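Toxin PAU_02230 (Photorhabdus asymbiotica subsp. asymbiotica ATCC 43949, PDB 6HV6) is a bacterial protein toxin, also called PaTox, whose modelled region combines a helical part, including one long helix, with a part built on an antiparallel beta-sheet. Local coordinates at residues 66-70 with 71-75; 101-104 with 105-109; 121-124 with 125-128; 318-321 with 322-326; 353-357 with 358-362. The protein carries 1 engineered substitution. One frame throughout, in Å; residues are numbered along the deposited sequence.

Interaction 1. Residues 66-70 with 71-75; sequences ITISG and YKFKR
The carbonyl oxygen of Tyr71 is gripped twice: Ile68 N donates a hydrogen bond to Tyr71 O at 2.8 Å, and the CA-H of Thr67 adds a weaker contact, with Thr67 CA 3.2 Å from Tyr71 O. In return Tyr71 N reaches Ile68 O at 3.1 Å, closing a type I' turn from Ile68 to Tyr71. Gly70 takes a positive phi of 94° there, a conformation well suited to glycine. Farther from the turn, Ile66 and Phe73 form a second hydrogen-bonded pair, with Phe73 N 2.7 Å from Ile66 O. Between the two lies the non-hydrogen-bonded pair of Thr67 and Lys72, whose side chains share one face; Thr67 OG1 stands 3.8 Å from Lys72 CG before the bent lysine chain carries NZ to its salt bridge with Glu65. On the other face Phe73 and Ile68 cross at about a right angle, CE1 of the ring lying 3.9 Å from Ile68 CB. The Tyr71 ring, with CG beside its own backbone N (chi1 -68°), turns an edge to Ile68 O, and its hydroxyl bonds Ser227. The example is a beta hairpin with a two-residue type I' loop (Ser69 and Gly70), laid against helices: Ile66 and Ile68 rest on helix 144-176, while Met223 of helix 215-224 meets Ile68 and Tyr71, and Tyr226 meets the rings of Tyr71 and Phe73.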
loop_
_atom_site.group_PDB
_atom_site.type_symbol
_atom_site.label_atom_id
_atom_site.label_comp_id
_atom_site.label_asym_id
_atom_site.label_seq_id
_atom_site.Cartn_x
_atom_site.Cartn_y
_atom_site.Cartn_z
ATOM N N ILE A 66 7.648 -5.853 15.163
ATOM C CA ILE A 66 6.405 -6.311 14.554
ATOM C C ILE A 66 6.750 -7.162 13.343
ATOM O O ILE A 66 7.540 -6.743 12.489
ATOM C CB ILE A 66 5.491 -5.138 14.157
ATOM C CG1 ILE A 66 5.064 -4.371 15.416
ATOM C CG2 ILE A 66 4.274 -5.648 13.379
ATOM C CD1 ILE A 66 4.477 -3.013 15.141
ATOM N N THR A 67 6.162 -8.354 13.276
ATOM C CA THR A 67 6.348 -9.276 12.163
ATOM C C THR A 67 5.109 -9.260 11.280
ATOM O O THR A 67 4.000 -9.528 11.758
ATOM C CB THR A 67 6.631 -10.686 12.675
ATOM O OG1 THR A 67 7.859 -10.673 13.407
ATOM C CG2 THR A 67 6.756 -11.654 11.521
ATOM N N ILE A 68 5.299 -8.932 10.004
ATOM C CA ILE A 68 4.227 -8.902 9.011
ATOM C C ILE A 68 4.552 -9.971 7.972
ATOM O O ILE A 68 5.425 -9.771 7.115
ATOM C CB ILE A 68 4.080 -7.532 8.341
ATOM C CG1 ILE A 68 3.820 -6.436 9.374
ATOM C CG2 ILE A 68 2.960 -7.584 7.315
ATOM C CD1 ILE A 68 2.463 -6.519 10.001
ATOM N N SER A 69 3.851 -11.101 8.042
ATOM C CA SER A 69 3.949 -12.172 7.046
ATOM C C SER A 69 5.393 -12.613 6.829
ATOM O O SER A 69 5.871 -12.758 5.703
ATOM C CB SER A 69 3.288 -11.751 5.736
ATOM O OG SER A 69 1.883 -11.595 5.932
ATOM N N GLY A 70 6.092 -12.837 7.936
ATOM C CA GLY A 70 7.448 -13.329 7.901
ATOM C C GLY A 70 8.521 -12.263 7.940
ATOM O O GLY A 70 9.690 -12.597 8.168
ATOM N N TYR A 71 8.170 -10.996 7.739
ATOM C CA TYR A 71 9.140 -9.908 7.731
ATOM C C TYR A 71 9.100 -9.162 9.055
ATOM O O TYR A 71 8.031 -8.731 9.496
ATOM C CB TYR A 71 8.874 -8.943 6.576
ATOM C CG TYR A 71 9.143 -9.570 5.227
ATOM C CD1 TYR A 71 10.412 -9.528 4.665
ATOM C CD2 TYR A 71 8.141 -10.231 4.537
ATOM C CE1 TYR A 71 10.669 -10.107 3.438
ATOM C CE2 TYR A 71 8.389 -10.817 3.305
ATOM C CZ TYR A 71 9.657 -10.747 2.761
ATOM O OH TYR A 71 9.919 -11.328 1.541
ATOM N N LYS A 72 10.268 -9.003 9.673
ATOM C CA LYS A 72 10.388 -8.327 10.958
ATOM C C LYS A 72 10.638 -6.843 10.737
ATOM O O LYS A 72 11.502 -6.463 9.941
ATOM C CB LYS A 72 11.523 -8.935 11.782
ATOM C CG LYS A 72 11.395 -10.437 11.985
ATOM C CD LYS A 72 11.940 -10.888 13.341
ATOM C CE LYS A 72 13.436 -10.654 13.469
ATOM N NZ LYS A 72 13.928 -10.969 14.846
ATOM N N PHE A 73 9.879 -6.007 11.436
ATOM C CA PHE A 73 10.080 -4.566 11.403
ATOM C C PHE A 73 10.410 -4.109 12.811
ATOM O O PHE A 73 9.629 -4.341 13.740
ATOM C CB PHE A 73 8.853 -3.849 10.848
ATOM C CG PHE A 73 8.531 -4.261 9.453
ATOM C CD1 PHE A 73 7.791 -5.406 9.210
ATOM C CD2 PHE A 73 9.028 -3.550 8.381
ATOM C CE1 PHE A 73 7.512 -5.806 7.926
ATOM C CE2 PHE A 73 8.754 -3.953 7.082
ATOM C CZ PHE A 73 7.993 -5.087 6.863
ATOM N N LYS A 74 11.572 -3.484 12.962
ATOM C CA LYS A 74 12.077 -3.080 14.265
ATOM C C LYS A 74 11.659 -1.654 14.591
ATOM O O LYS A 74 11.700 -0.771 13.732
ATOM C CB LYS A 74 13.601 -3.198 14.299
ATOM C CG LYS A 74 14.110 -4.581 14.686
ATOM C CD LYS A 74 13.799 -4.889 16.144
ATOM C CE LYS A 74 14.284 -6.273 16.550
ATOM N NZ LYS A 74 14.007 -6.552 17.989
ATOM N N ARG A 75 11.252 -1.443 15.839
ATOM C CA ARG A 75 10.971 -0.099 16.328
ATOM C C ARG A 75 12.239 0.742 16.304
ATOM O O ARG A 75 13.289 0.317 16.790
ATOM C CB ARG A 75 10.419 -0.165 17.755
ATOM C CG ARG A 75 9.639 1.066 18.195
ATOM C CD ARG A 75 9.484 1.115 19.703
ATOM N NE ARG A 75 10.608 1.818 20.317
ATOM C CZ ARG A 75 11.694 1.226 20.808
ATOM N NH1 ARG A 75 11.809 -0.095 20.776
ATOM N NH2 ARG A 75 12.666 1.958 21.337
#

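Interaction 2. Residues 101-104 with 105-109; sequences GKIA and QAQQA
Ile103 and Gln107 stand side by side and point the same way, one turn apart on a helix, so that the gamma-methyl of the isoleucine rests against the amide end of the glutamine: Ile103 CG2 is 3.4 Å from Gln107 NE2. The torsions make this possible. Ile103 directs CG2 opposite its backbone N, while Gln107 keeps CG beside its own N (chi1 -69°) and then runs extended; its CG passes 3.3 Å from Ile103 O on the way. The amide is held beyond the pair as well, since OE1 accepts from Asn96 N and NE2 makes a weak bond to Ser99 OG. Gln105 and Gln108 take the other course, each with CG turned away from its N, and their chains leave the contact after CB, which lies 3.6 Å from Ala104 O in the case of Gln108. The Ile103-Gln107 pairing and the backbone bonds beneath it are i to i+4 alpha-helical geometry near the start of helix 101-115. Gln105 N bonds Gly101 O at 2.9 Å, and the ladder climbs residue by residue to Gln108 N on Ala104 O at 2.8 Å. The small Ala106 and Ala109 touch Ala144, at the start of helix 144-176, and the methyl of Ala106 lies about 4 Å from a bound 1,2-ethanediol.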
loop_
_atom_site.group_PDB
_atom_site.type_symbol
_atom_site.label_atom_id
_atom_site.label_comp_id
_atom_site.label_asym_id
_atom_site.label_seq_id
_atom_site.Cartn_x
_atom_site.Cartn_y
_atom_site.Cartn_z
ATOM N N GLY A 101 12.349 32.142 -8.143
ATOM C CA GLY A 101 13.213 32.980 -7.326
ATOM C C GLY A 101 13.887 32.221 -6.200
ATOM O O GLY A 101 14.452 31.138 -6.389
ATOM N N LYS A 102 13.820 32.804 -5.001
ATOM C CA LYS A 102 14.598 32.301 -3.877
ATOM C C LYS A 102 14.083 30.946 -3.401
ATOM O O LYS A 102 14.875 30.070 -3.030
ATOM C CB LYS A 102 14.586 33.328 -2.742
ATOM C CG LYS A 102 15.037 34.736 -3.170
ATOM C CD LYS A 102 13.879 35.602 -3.708
ATOM C CE LYS A 102 14.381 36.934 -4.256
ATOM N NZ LYS A 102 13.306 37.743 -4.901
ATOM N N ILE A 103 12.763 30.746 -3.415
ATOM C CA ILE A 103 12.216 29.441 -3.055
ATOM C C ILE A 103 12.702 28.380 -4.035
ATOM O O ILE A 103 13.156 27.304 -3.635
ATOM C CB ILE A 103 10.680 29.500 -2.995
ATOM C CG1 ILE A 103 10.233 30.413 -1.853
ATOM C CG2 ILE A 103 10.100 28.101 -2.826
ATOM C CD1 ILE A 103 8.735 30.627 -1.798
ATOM N N ALA A 104 12.617 28.675 -5.336
ATOM C CA ALA A 104 13.119 27.746 -6.341
ATOM C C ALA A 104 14.599 27.459 -6.130
ATOM O O ALA A 104 15.040 26.308 -6.249
ATOM C CB ALA A 104 12.868 28.306 -7.741
ATOM N N GLN A 105 15.380 28.488 -5.784
ATOM C CA GLN A 105 16.804 28.275 -5.537
ATOM C C GLN A 105 17.031 27.344 -4.352
ATOM O O GLN A 105 17.913 26.479 -4.393
ATOM C CB GLN A 105 17.507 29.608 -5.304
ATOM C CG GLN A 105 18.993 29.466 -5.011
ATOM C CD GLN A 105 19.663 30.792 -4.688
ATOM O OE1 GLN A 105 19.007 31.831 -4.622
ATOM N NE2 GLN A 105 20.977 30.759 -4.485
ATOM N N ALA A 106 16.262 27.522 -3.276
ATOM C CA ALA A 106 16.397 26.634 -2.128
ATOM C C ALA A 106 16.007 25.212 -2.500
ATOM O O ALA A 106 16.625 24.247 -2.039
ATOM C CB ALA A 106 15.542 27.138 -0.963
ATOM N N GLN A 107 14.984 25.064 -3.333
ATOM C CA GLN A 107 14.581 23.728 -3.754
ATOM C C GLN A 107 15.650 23.076 -4.617
ATOM O O GLN A 107 15.959 21.894 -4.431
ATOM C CB GLN A 107 13.241 23.795 -4.479
ATOM C CG GLN A 107 12.122 24.140 -3.514
ATOM C CD GLN A 107 10.813 24.367 -4.200
ATOM O OE1 GLN A 107 10.692 24.189 -5.413
ATOM N NE2 GLN A 107 9.811 24.764 -3.431
ATOM N N GLN A 108 16.244 23.830 -5.547
ATOM C CA GLN A 108 17.319 23.266 -6.358
ATOM C C GLN A 108 18.504 22.857 -5.491
ATOM O O GLN A 108 19.075 21.775 -5.673
ATOM C CB GLN A 108 17.757 24.258 -7.432
ATOM C CG GLN A 108 18.728 23.656 -8.436
ATOM C CD GLN A 108 18.830 24.465 -9.719
ATOM O OE1 GLN A 108 18.509 25.654 -9.741
ATOM N NE2 GLN A 108 19.270 23.818 -10.800
ATOM N N ALA A 109 18.892 23.711 -4.544
ATOM C CA ALA A 109 20.025 23.397 -3.678
ATOM C C ALA A 109 19.734 22.190 -2.794
ATOM O O ALA A 109 20.595 21.321 -2.610
ATOM C CB ALA A 109 20.376 24.614 -2.823
#

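Interaction 3. Residues 121-124 with 125-128; sequences QYDN and FNGL
Two backbone hydrogen bonds, Phe125 N to Tyr122 O at 2.9 Å and Asn126 N to Asp123 O at 2.9 Å, draw this chain into a coil of tight turns. At the next step a water takes over: it donates to Asn124 O at 2.8 Å and accepts from Gly127 N at 3.0 Å, joining two atoms that are too far apart to bond directly. The side chains of Asp123 and Asn126 run alongside each other, with OD1 of the aspartate 3.4 Å from ND2 of the asparagine and their planes 38° apart; Asn126 OD1 is hydrogen-bonded to Lys153. Outward from this polar spine comes the packing on Phe125. Asn124 places CG between its backbone N and carbonyl carbon (chi1 75°), which brings its amide over one face of the phenylalanine ring: Asn124 OD1 stands 4.1 Å above the Phe125 ring plane, over its centre, while Asn124 ND2 lies 3.5 Å from Phe125 CD1, and the amide and ring planes are inclined at 49°. Tyr122 points the same way as Phe125 and offers its edge, Tyr122 CD1 touching Phe125 CE2 at 3.8 Å; both aromatics also rest on helix 144-176. The arrangement is a series of consecutive tight turns, the last of them a type I turn from Phe125 to Leu128, in the linker between helices 101-115 and 130-138.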
loop_
_atom_site.group_PDB
_atom_site.type_symbol
_atom_site.label_atom_id
_atom_site.label_comp_id
_atom_site.label_asym_id
_atom_site.label_seq_id
_atom_site.Cartn_x
_atom_site.Cartn_y
_atom_site.Cartn_z
ATOM N N GLN A 121 32.530 16.848 1.949
ATOM C CA GLN A 121 32.481 18.015 2.812
ATOM C C GLN A 121 31.354 17.935 3.838
ATOM O O GLN A 121 31.243 18.832 4.671
ATOM C CB GLN A 121 32.366 19.295 1.975
ATOM C CG GLN A 121 31.215 19.323 1.001
ATOM C CD GLN A 121 31.590 18.854 -0.393
ATOM O OE1 GLN A 121 32.084 17.738 -0.587
ATOM N NE2 GLN A 121 31.343 19.707 -1.380
ATOM N N TYR A 122 30.533 16.883 3.831
ATOM C CA TYR A 122 29.532 16.696 4.876
ATOM C C TYR A 122 29.832 15.496 5.760
ATOM O O TYR A 122 28.947 15.055 6.508
ATOM C CB TYR A 122 28.150 16.578 4.249
ATOM C CG TYR A 122 27.848 17.813 3.447
ATOM C CD1 TYR A 122 27.321 18.941 4.061
ATOM C CD2 TYR A 122 28.137 17.873 2.097
ATOM C CE1 TYR A 122 27.060 20.084 3.339
ATOM C CE2 TYR A 122 27.872 19.025 1.361
ATOM C CZ TYR A 122 27.344 20.127 2.000
ATOM O OH TYR A 122 27.070 21.276 1.302
ATOM N N ASP A 123 31.067 14.978 5.703
ATOM C CA ASP A 123 31.421 13.778 6.447
ATOM C C ASP A 123 31.199 13.954 7.940
ATOM O O ASP A 123 31.016 12.967 8.659
ATOM C CB ASP A 123 32.880 13.416 6.206
ATOM C CG ASP A 123 33.110 12.735 4.865
ATOM O OD1 ASP A 123 32.151 12.208 4.261
ATOM O OD2 ASP A 123 34.266 12.719 4.438
ATOM N N ASN A 124 31.248 15.192 8.430
ATOM C CA ASN A 124 31.046 15.409 9.858
ATOM C C ASN A 124 29.668 14.953 10.314
ATOM O O ASN A 124 29.474 14.702 11.508
ATOM C CB ASN A 124 31.238 16.887 10.195
ATOM C CG ASN A 124 30.057 17.732 9.758
ATOM O OD1 ASN A 124 29.912 18.056 8.583
ATOM N ND2 ASN A 124 29.191 18.075 10.708
ATOM N N PHE A 125 28.703 14.842 9.395
ATOM C CA PHE A 125 27.386 14.349 9.769
ATOM C C PHE A 125 27.360 12.835 9.913
ATOM O O PHE A 125 26.446 12.303 10.551
ATOM C CB PHE A 125 26.330 14.774 8.731
ATOM C CG PHE A 125 26.092 16.254 8.684
ATOM C CD1 PHE A 125 25.973 16.986 9.847
ATOM C CD2 PHE A 125 25.988 16.916 7.476
ATOM C CE1 PHE A 125 25.746 18.352 9.819
ATOM C CE2 PHE A 125 25.775 18.281 7.443
ATOM C CZ PHE A 125 25.662 18.999 8.613
ATOM N N ASN A 126 28.341 12.127 9.345
ATOM C CA ASN A 126 28.293 10.669 9.401
ATOM C C ASN A 126 28.367 10.133 10.831
ATOM O O ASN A 126 27.808 9.073 11.125
ATOM C CB ASN A 126 29.425 10.080 8.569
ATOM C CG ASN A 126 29.200 10.266 7.096
ATOM O OD1 ASN A 126 28.055 10.414 6.645
ATOM N ND2 ASN A 126 30.266 10.224 6.332
ATOM N N GLY A 127 29.056 10.813 11.720
ATOM C CA GLY A 127 29.110 10.220 13.045
ATOM C C GLY A 127 27.898 10.448 13.928
ATOM O O GLY A 127 27.850 9.915 15.042
ATOM N N LEU A 128 26.908 11.203 13.464
ATOM C CA LEU A 128 25.836 11.699 14.313
ATOM C C LEU A 128 24.696 10.692 14.415
ATOM O O LEU A 128 24.414 9.938 13.482
ATOM C CB LEU A 128 25.306 13.027 13.774
ATOM C CG LEU A 128 26.336 14.156 13.669
ATOM C CD1 LEU A 128 25.678 15.467 13.252
ATOM C CD2 LEU A 128 27.077 14.326 14.988
HETATM O O HOH W 1 31.216 12.686 12.464
#

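Interaction 4. Residues 318-321 with 322-326; sequences DKHS and DMAAF
His320 and Met323 make the compact side of this helix start, the methionine bending at chi2 and chi3 so that its methyl CE comes back to 3.7 Å from His320 ND1. The imidazole has CG opposite the backbone N (chi1 173°), which sets the ring beside the carbonyl carbon and within reach of Met323, whose CE it meets obliquely. Ala324 CB lies 4.2 Å from His320 NE2, and Ala324 N bonds His320 O at 2.9 Å. Leu274 of the short helix 271-274 packs on the histidine, and Phe317 of strand 313-317 packs on Met323 and also reaches Asp322.

The other side is looser and more polar. Lys319 occupies the N-cap position, and its oxygen receives Met323 N at 3.2 Å together with a weak bond from Asp322 N. The aliphatic part of the lysine passes the carboxylate, with Lys319 CB 3.7 Å from Asp322 OD2, yet NZ stretches away and the opposite charges stay 5.7 Å apart, measured from Lys319 NZ to Asp322 OD2. A water instead accepts from Lys319 N, the backbone N of the N-cap residue, and lies within hydrogen-bonding distance of Asp322 OD2, where other acceptors compete for its protons.

The chemistry differs accordingly. A carboxylate in the first turn of helix 320-334 would probably be stabilised by the helix end. On the buried side His320 NE2 bonds the carbonyl of Leu267 while ND1, buried here, has no partner in the model, consistent with the imidazole proton residing on NE2.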
loop_
_atom_site.group_PDB
_atom_site.type_symbol
_atom_site.label_atom_id
_atom_site.label_comp_id
_atom_site.label_asym_id
_atom_site.label_seq_id
_atom_site.Cartn_x
_atom_site.Cartn_y
_atom_site.Cartn_z
ATOM N N ASP A 318 -16.702 -16.022 8.680
ATOM C CA ASP A 318 -17.667 -17.104 8.523
ATOM C C ASP A 318 -19.033 -16.592 8.092
ATOM O O ASP A 318 -19.815 -17.343 7.495
ATOM C CB ASP A 318 -17.826 -17.895 9.830
ATOM C CG ASP A 318 -16.689 -18.872 10.081
ATOM O OD1 ASP A 318 -15.740 -18.925 9.275
ATOM O OD2 ASP A 318 -16.752 -19.602 11.095
ATOM N N LYS A 319 -19.356 -15.345 8.413
ATOM C CA LYS A 319 -20.676 -14.795 8.151
ATOM C C LYS A 319 -20.541 -13.574 7.260
ATOM O O LYS A 319 -19.661 -12.735 7.475
ATOM C CB LYS A 319 -21.398 -14.408 9.450
ATOM C CG LYS A 319 -21.730 -15.578 10.362
ATOM C CD LYS A 319 -22.667 -15.150 11.481
ATOM C CE LYS A 319 -23.206 -16.353 12.247
ATOM N NZ LYS A 319 -24.102 -15.946 13.366
ATOM N N HIS A 320 -21.412 -13.481 6.255
ATOM C CA HIS A 320 -21.402 -12.301 5.398
ATOM C C HIS A 320 -21.656 -11.030 6.205
ATOM O O HIS A 320 -21.026 -9.992 5.963
ATOM C CB HIS A 320 -22.443 -12.446 4.289
ATOM C CG HIS A 320 -22.611 -11.207 3.470
ATOM N ND1 HIS A 320 -21.747 -10.867 2.451
ATOM C CD2 HIS A 320 -23.520 -10.206 3.544
ATOM C CE1 HIS A 320 -22.121 -9.715 1.926
ATOM N NE2 HIS A 320 -23.194 -9.293 2.570
ATOM N N SER A 321 -22.568 -11.096 7.177
ATOM C CA SER A 321 -22.923 -9.893 7.923
ATOM C C SER A 321 -21.736 -9.356 8.710
ATOM O O SER A 321 -21.607 -8.139 8.876
ATOM C CB SER A 321 -24.102 -10.163 8.860
ATOM O OG SER A 321 -23.757 -11.073 9.887
ATOM N N ASP A 322 -20.861 -10.240 9.198
ATOM C CA ASP A 322 -19.661 -9.776 9.885
ATOM C C ASP A 322 -18.688 -9.129 8.916
ATOM O O ASP A 322 -18.087 -8.094 9.227
ATOM C CB ASP A 322 -18.980 -10.933 10.608
ATOM C CG ASP A 322 -19.781 -11.415 11.798
ATOM O OD1 ASP A 322 -20.524 -10.596 12.372
ATOM O OD2 ASP A 322 -19.651 -12.598 12.158
ATOM N N MET A 323 -18.491 -9.744 7.752
ATOM C CA MET A 323 -17.602 -9.156 6.758
ATOM C C MET A 323 -18.101 -7.779 6.349
ATOM O O MET A 323 -17.317 -6.822 6.268
ATOM C CB MET A 323 -17.483 -10.102 5.559
ATOM C CG MET A 323 -16.489 -9.686 4.477
ATOM S SD MET A 323 -17.211 -8.481 3.354
ATOM C CE MET A 323 -18.301 -9.525 2.377
ATOM N N ALA A 324 -19.412 -7.648 6.138
ATOM C CA ALA A 324 -19.980 -6.371 5.721
ATOM C C ALA A 324 -19.907 -5.328 6.829
ATOM O O ALA A 324 -19.685 -4.142 6.557
ATOM C CB ALA A 324 -21.426 -6.561 5.277
ATOM N N ALA A 325 -20.120 -5.737 8.081
ATOM C CA ALA A 325 -19.972 -4.780 9.175
ATOM C C ALA A 325 -18.537 -4.268 9.246
ATOM O O ALA A 325 -18.301 -3.067 9.418
ATOM C CB ALA A 325 -20.388 -5.418 10.499
ATOM N N PHE A 326 -17.570 -5.167 9.077
ATOM C CA PHE A 326 -16.168 -4.766 9.094
ATOM C C PHE A 326 -15.861 -3.831 7.929
ATOM O O PHE A 326 -15.231 -2.785 8.106
ATOM C CB PHE A 326 -15.284 -6.009 9.047
ATOM C CG PHE A 326 -13.827 -5.704 9.022
ATOM C CD1 PHE A 326 -13.214 -5.112 10.115
ATOM C CD2 PHE A 326 -13.069 -6.003 7.906
ATOM C CE1 PHE A 326 -11.867 -4.825 10.094
ATOM C CE2 PHE A 326 -11.707 -5.715 7.878
ATOM C CZ PHE A 326 -11.111 -5.132 8.977
HETATM O O HOH W 2 -17.988 -13.984 10.755
#

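Interaction 5. Residues 353-357 with 358-362; sequences DIKIS and GRNLN
Backbone bonds pin Ile356 and Arg359 together: Ile356 N meets Arg359 O at 2.7 Å and nearly straight (172°), and Arg359 N returns to Ile356 O at 2.9 Å. The CA-H of Lys355 also leans on Arg359 O. Water bridges tie the flanks. One donates to Ile354 O at 2.6 Å and accepts from Leu361 N, another spans Lys355 O, weakly, and Gly358 N, and a third joins Ile356 O to Arg359 NE by a weak link; the guanidinium has its firmer bond from NH2 to Ser239. Among side chains, Lys355 doubles back through bends at chi2 and chi3 and lays CE 3.2 Å from Gly358 O. The apolar contact is Ile356 CD1 against Leu361 CD2 at 4.2 Å, on the side that also receives Leu243 and Phe252. As for capping, with chi1 at 57° Asn360 turns its amide back toward the helix start, and OD1 accepts from Glu363 N. The whole is a type I' turn closed by a single antiparallel bridge, with Ser357 and Gly358 at positive phi, passing straight into an asparagine N-cap that starts helix 361-365.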
loop_
_atom_site.group_PDB
_atom_site.type_symbol
_atom_site.label_atom_id
_atom_site.label_comp_id
_atom_site.label_asym_id
_atom_site.label_seq_id
_atom_site.Cartn_x
_atom_site.Cartn_y
_atom_site.Cartn_z
ATOM N N ASP A 353 -7.948 -16.914 -21.487
ATOM C CA ASP A 353 -7.660 -16.220 -22.732
ATOM C C ASP A 353 -6.986 -14.870 -22.525
ATOM O O ASP A 353 -6.245 -14.414 -23.402
ATOM C CB ASP A 353 -8.956 -16.026 -23.527
ATOM C CG ASP A 353 -9.777 -17.300 -23.633
ATOM O OD1 ASP A 353 -9.193 -18.372 -23.904
ATOM O OD2 ASP A 353 -11.012 -17.226 -23.438
ATOM N N ILE A 354 -7.219 -14.216 -21.396
ATOM C CA ILE A 354 -6.741 -12.849 -21.202
ATOM C C ILE A 354 -5.259 -12.882 -20.858
ATOM O O ILE A 354 -4.849 -13.514 -19.877
ATOM C CB ILE A 354 -7.551 -12.136 -20.118
ATOM C CG1 ILE A 354 -8.998 -11.987 -20.592
ATOM C CG2 ILE A 354 -6.915 -10.786 -19.772
ATOM C CD1 ILE A 354 -9.975 -11.653 -19.477
ATOM N N LYS A 355 -4.452 -12.202 -21.664
ATOM C CA LYS A 355 -3.003 -12.248 -21.542
ATOM C C LYS A 355 -2.478 -10.864 -21.202
ATOM O O LYS A 355 -2.811 -9.885 -21.877
ATOM C CB LYS A 355 -2.364 -12.761 -22.837
ATOM C CG LYS A 355 -2.922 -14.100 -23.302
ATOM C CD LYS A 355 -2.490 -15.245 -22.393
ATOM C CE LYS A 355 -1.048 -15.655 -22.671
ATOM N NZ LYS A 355 -0.647 -16.925 -21.989
ATOM N N ILE A 356 -1.664 -10.787 -20.156
ATOM C CA ILE A 356 -1.023 -9.554 -19.721
ATOM C C ILE A 356 0.462 -9.705 -20.035
ATOM O O ILE A 356 1.167 -10.490 -19.389
ATOM C CB ILE A 356 -1.282 -9.273 -18.231
ATOM C CG1 ILE A 356 -2.663 -8.642 -18.037
ATOM C CG2 ILE A 356 -0.243 -8.350 -17.647
ATOM C CD1 ILE A 356 -3.794 -9.618 -18.084
ATOM N N SER A 357 0.926 -8.979 -21.056
ATOM C CA SER A 357 2.289 -9.121 -21.581
ATOM C C SER A 357 2.617 -10.581 -21.864
ATOM O O SER A 357 3.708 -11.064 -21.558
ATOM C CB SER A 357 3.325 -8.518 -20.633
ATOM O OG SER A 357 2.969 -7.208 -20.232
ATOM N N GLY A 358 1.658 -11.297 -22.445
ATOM C CA GLY A 358 1.867 -12.691 -22.778
ATOM C C GLY A 358 1.689 -13.672 -21.640
ATOM O O GLY A 358 1.931 -14.867 -21.837
ATOM N N ARG A 359 1.276 -13.216 -20.460
ATOM C CA ARG A 359 1.080 -14.085 -19.306
ATOM C C ARG A 359 -0.378 -14.031 -18.873
ATOM O O ARG A 359 -0.953 -12.945 -18.758
ATOM C CB ARG A 359 1.994 -13.678 -18.138
ATOM C CG ARG A 359 3.493 -13.840 -18.421
ATOM C CD ARG A 359 4.297 -14.227 -17.166
ATOM N NE ARG A 359 4.287 -13.195 -16.129
ATOM C CZ ARG A 359 4.890 -13.309 -14.944
ATOM N NH1 ARG A 359 5.555 -14.417 -14.640
ATOM N NH2 ARG A 359 4.822 -12.316 -14.057
ATOM N N ASN A 360 -0.976 -15.198 -18.641
ATOM C CA ASN A 360 -2.291 -15.252 -18.016
ATOM C C ASN A 360 -2.158 -15.026 -16.507
ATOM O O ASN A 360 -1.055 -14.969 -15.952
ATOM C CB ASN A 360 -2.978 -16.586 -18.312
ATOM C CG ASN A 360 -2.156 -17.785 -17.862
ATOM O OD1 ASN A 360 -1.720 -17.858 -16.712
ATOM N ND2 ASN A 360 -1.935 -18.731 -18.774
ATOM N N LEU A 361 -3.299 -14.887 -15.832
ATOM C CA LEU A 361 -3.237 -14.564 -14.412
ATOM C C LEU A 361 -2.567 -15.679 -13.620
ATOM O O LEU A 361 -1.897 -15.405 -12.615
ATOM C CB LEU A 361 -4.631 -14.272 -13.850
ATOM C CG LEU A 361 -5.412 -13.055 -14.353
ATOM C CD1 LEU A 361 -6.531 -12.693 -13.364
ATOM C CD2 LEU A 361 -4.504 -11.852 -14.594
ATOM N N ASN A 362 -2.708 -16.934 -14.062
ATOM C CA ASN A 362 -2.058 -18.036 -13.356
ATOM C C ASN A 362 -0.542 -17.929 -13.455
ATOM O O ASN A 362 0.173 -18.103 -12.459
ATOM C CB ASN A 362 -2.535 -19.377 -13.911
ATOM C CG ASN A 362 -3.803 -19.869 -13.246
ATOM O OD1 ASN A 362 -4.191 -19.400 -12.178
ATOM N ND2 ASN A 362 -4.444 -20.846 -13.870
HETATM O O HOH W 3 -5.935 -14.067 -17.607
HETATM O O HOH W 4 -0.502 -9.783 -23.527
HETATM O O HOH W 5 3.214 -10.199 -17.453
#

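Overall arrangement
The five contacts come in series along the chain, all of them local. Interactions 2 and 3 lie on the same side of the chain's centre, their nearest atoms about 8 Å apart, and both lean on the early part of helix 144-176; interaction 1 rests farther along that same helix, its centre 30 Å from that of interaction 3. Interaction 4 follows strand 313-317 of the six-stranded sheet, its centre 54 Å from that of interaction 3. Interaction 5 comes after the edge strand 342-346, its centre 33 Å from that of interaction 4. Trp173 of helix 144-176 meets Phe326 of interaction 4 edge-to-face, so the helix reaches from interactions 2 and 3 to the sheet-bearing part.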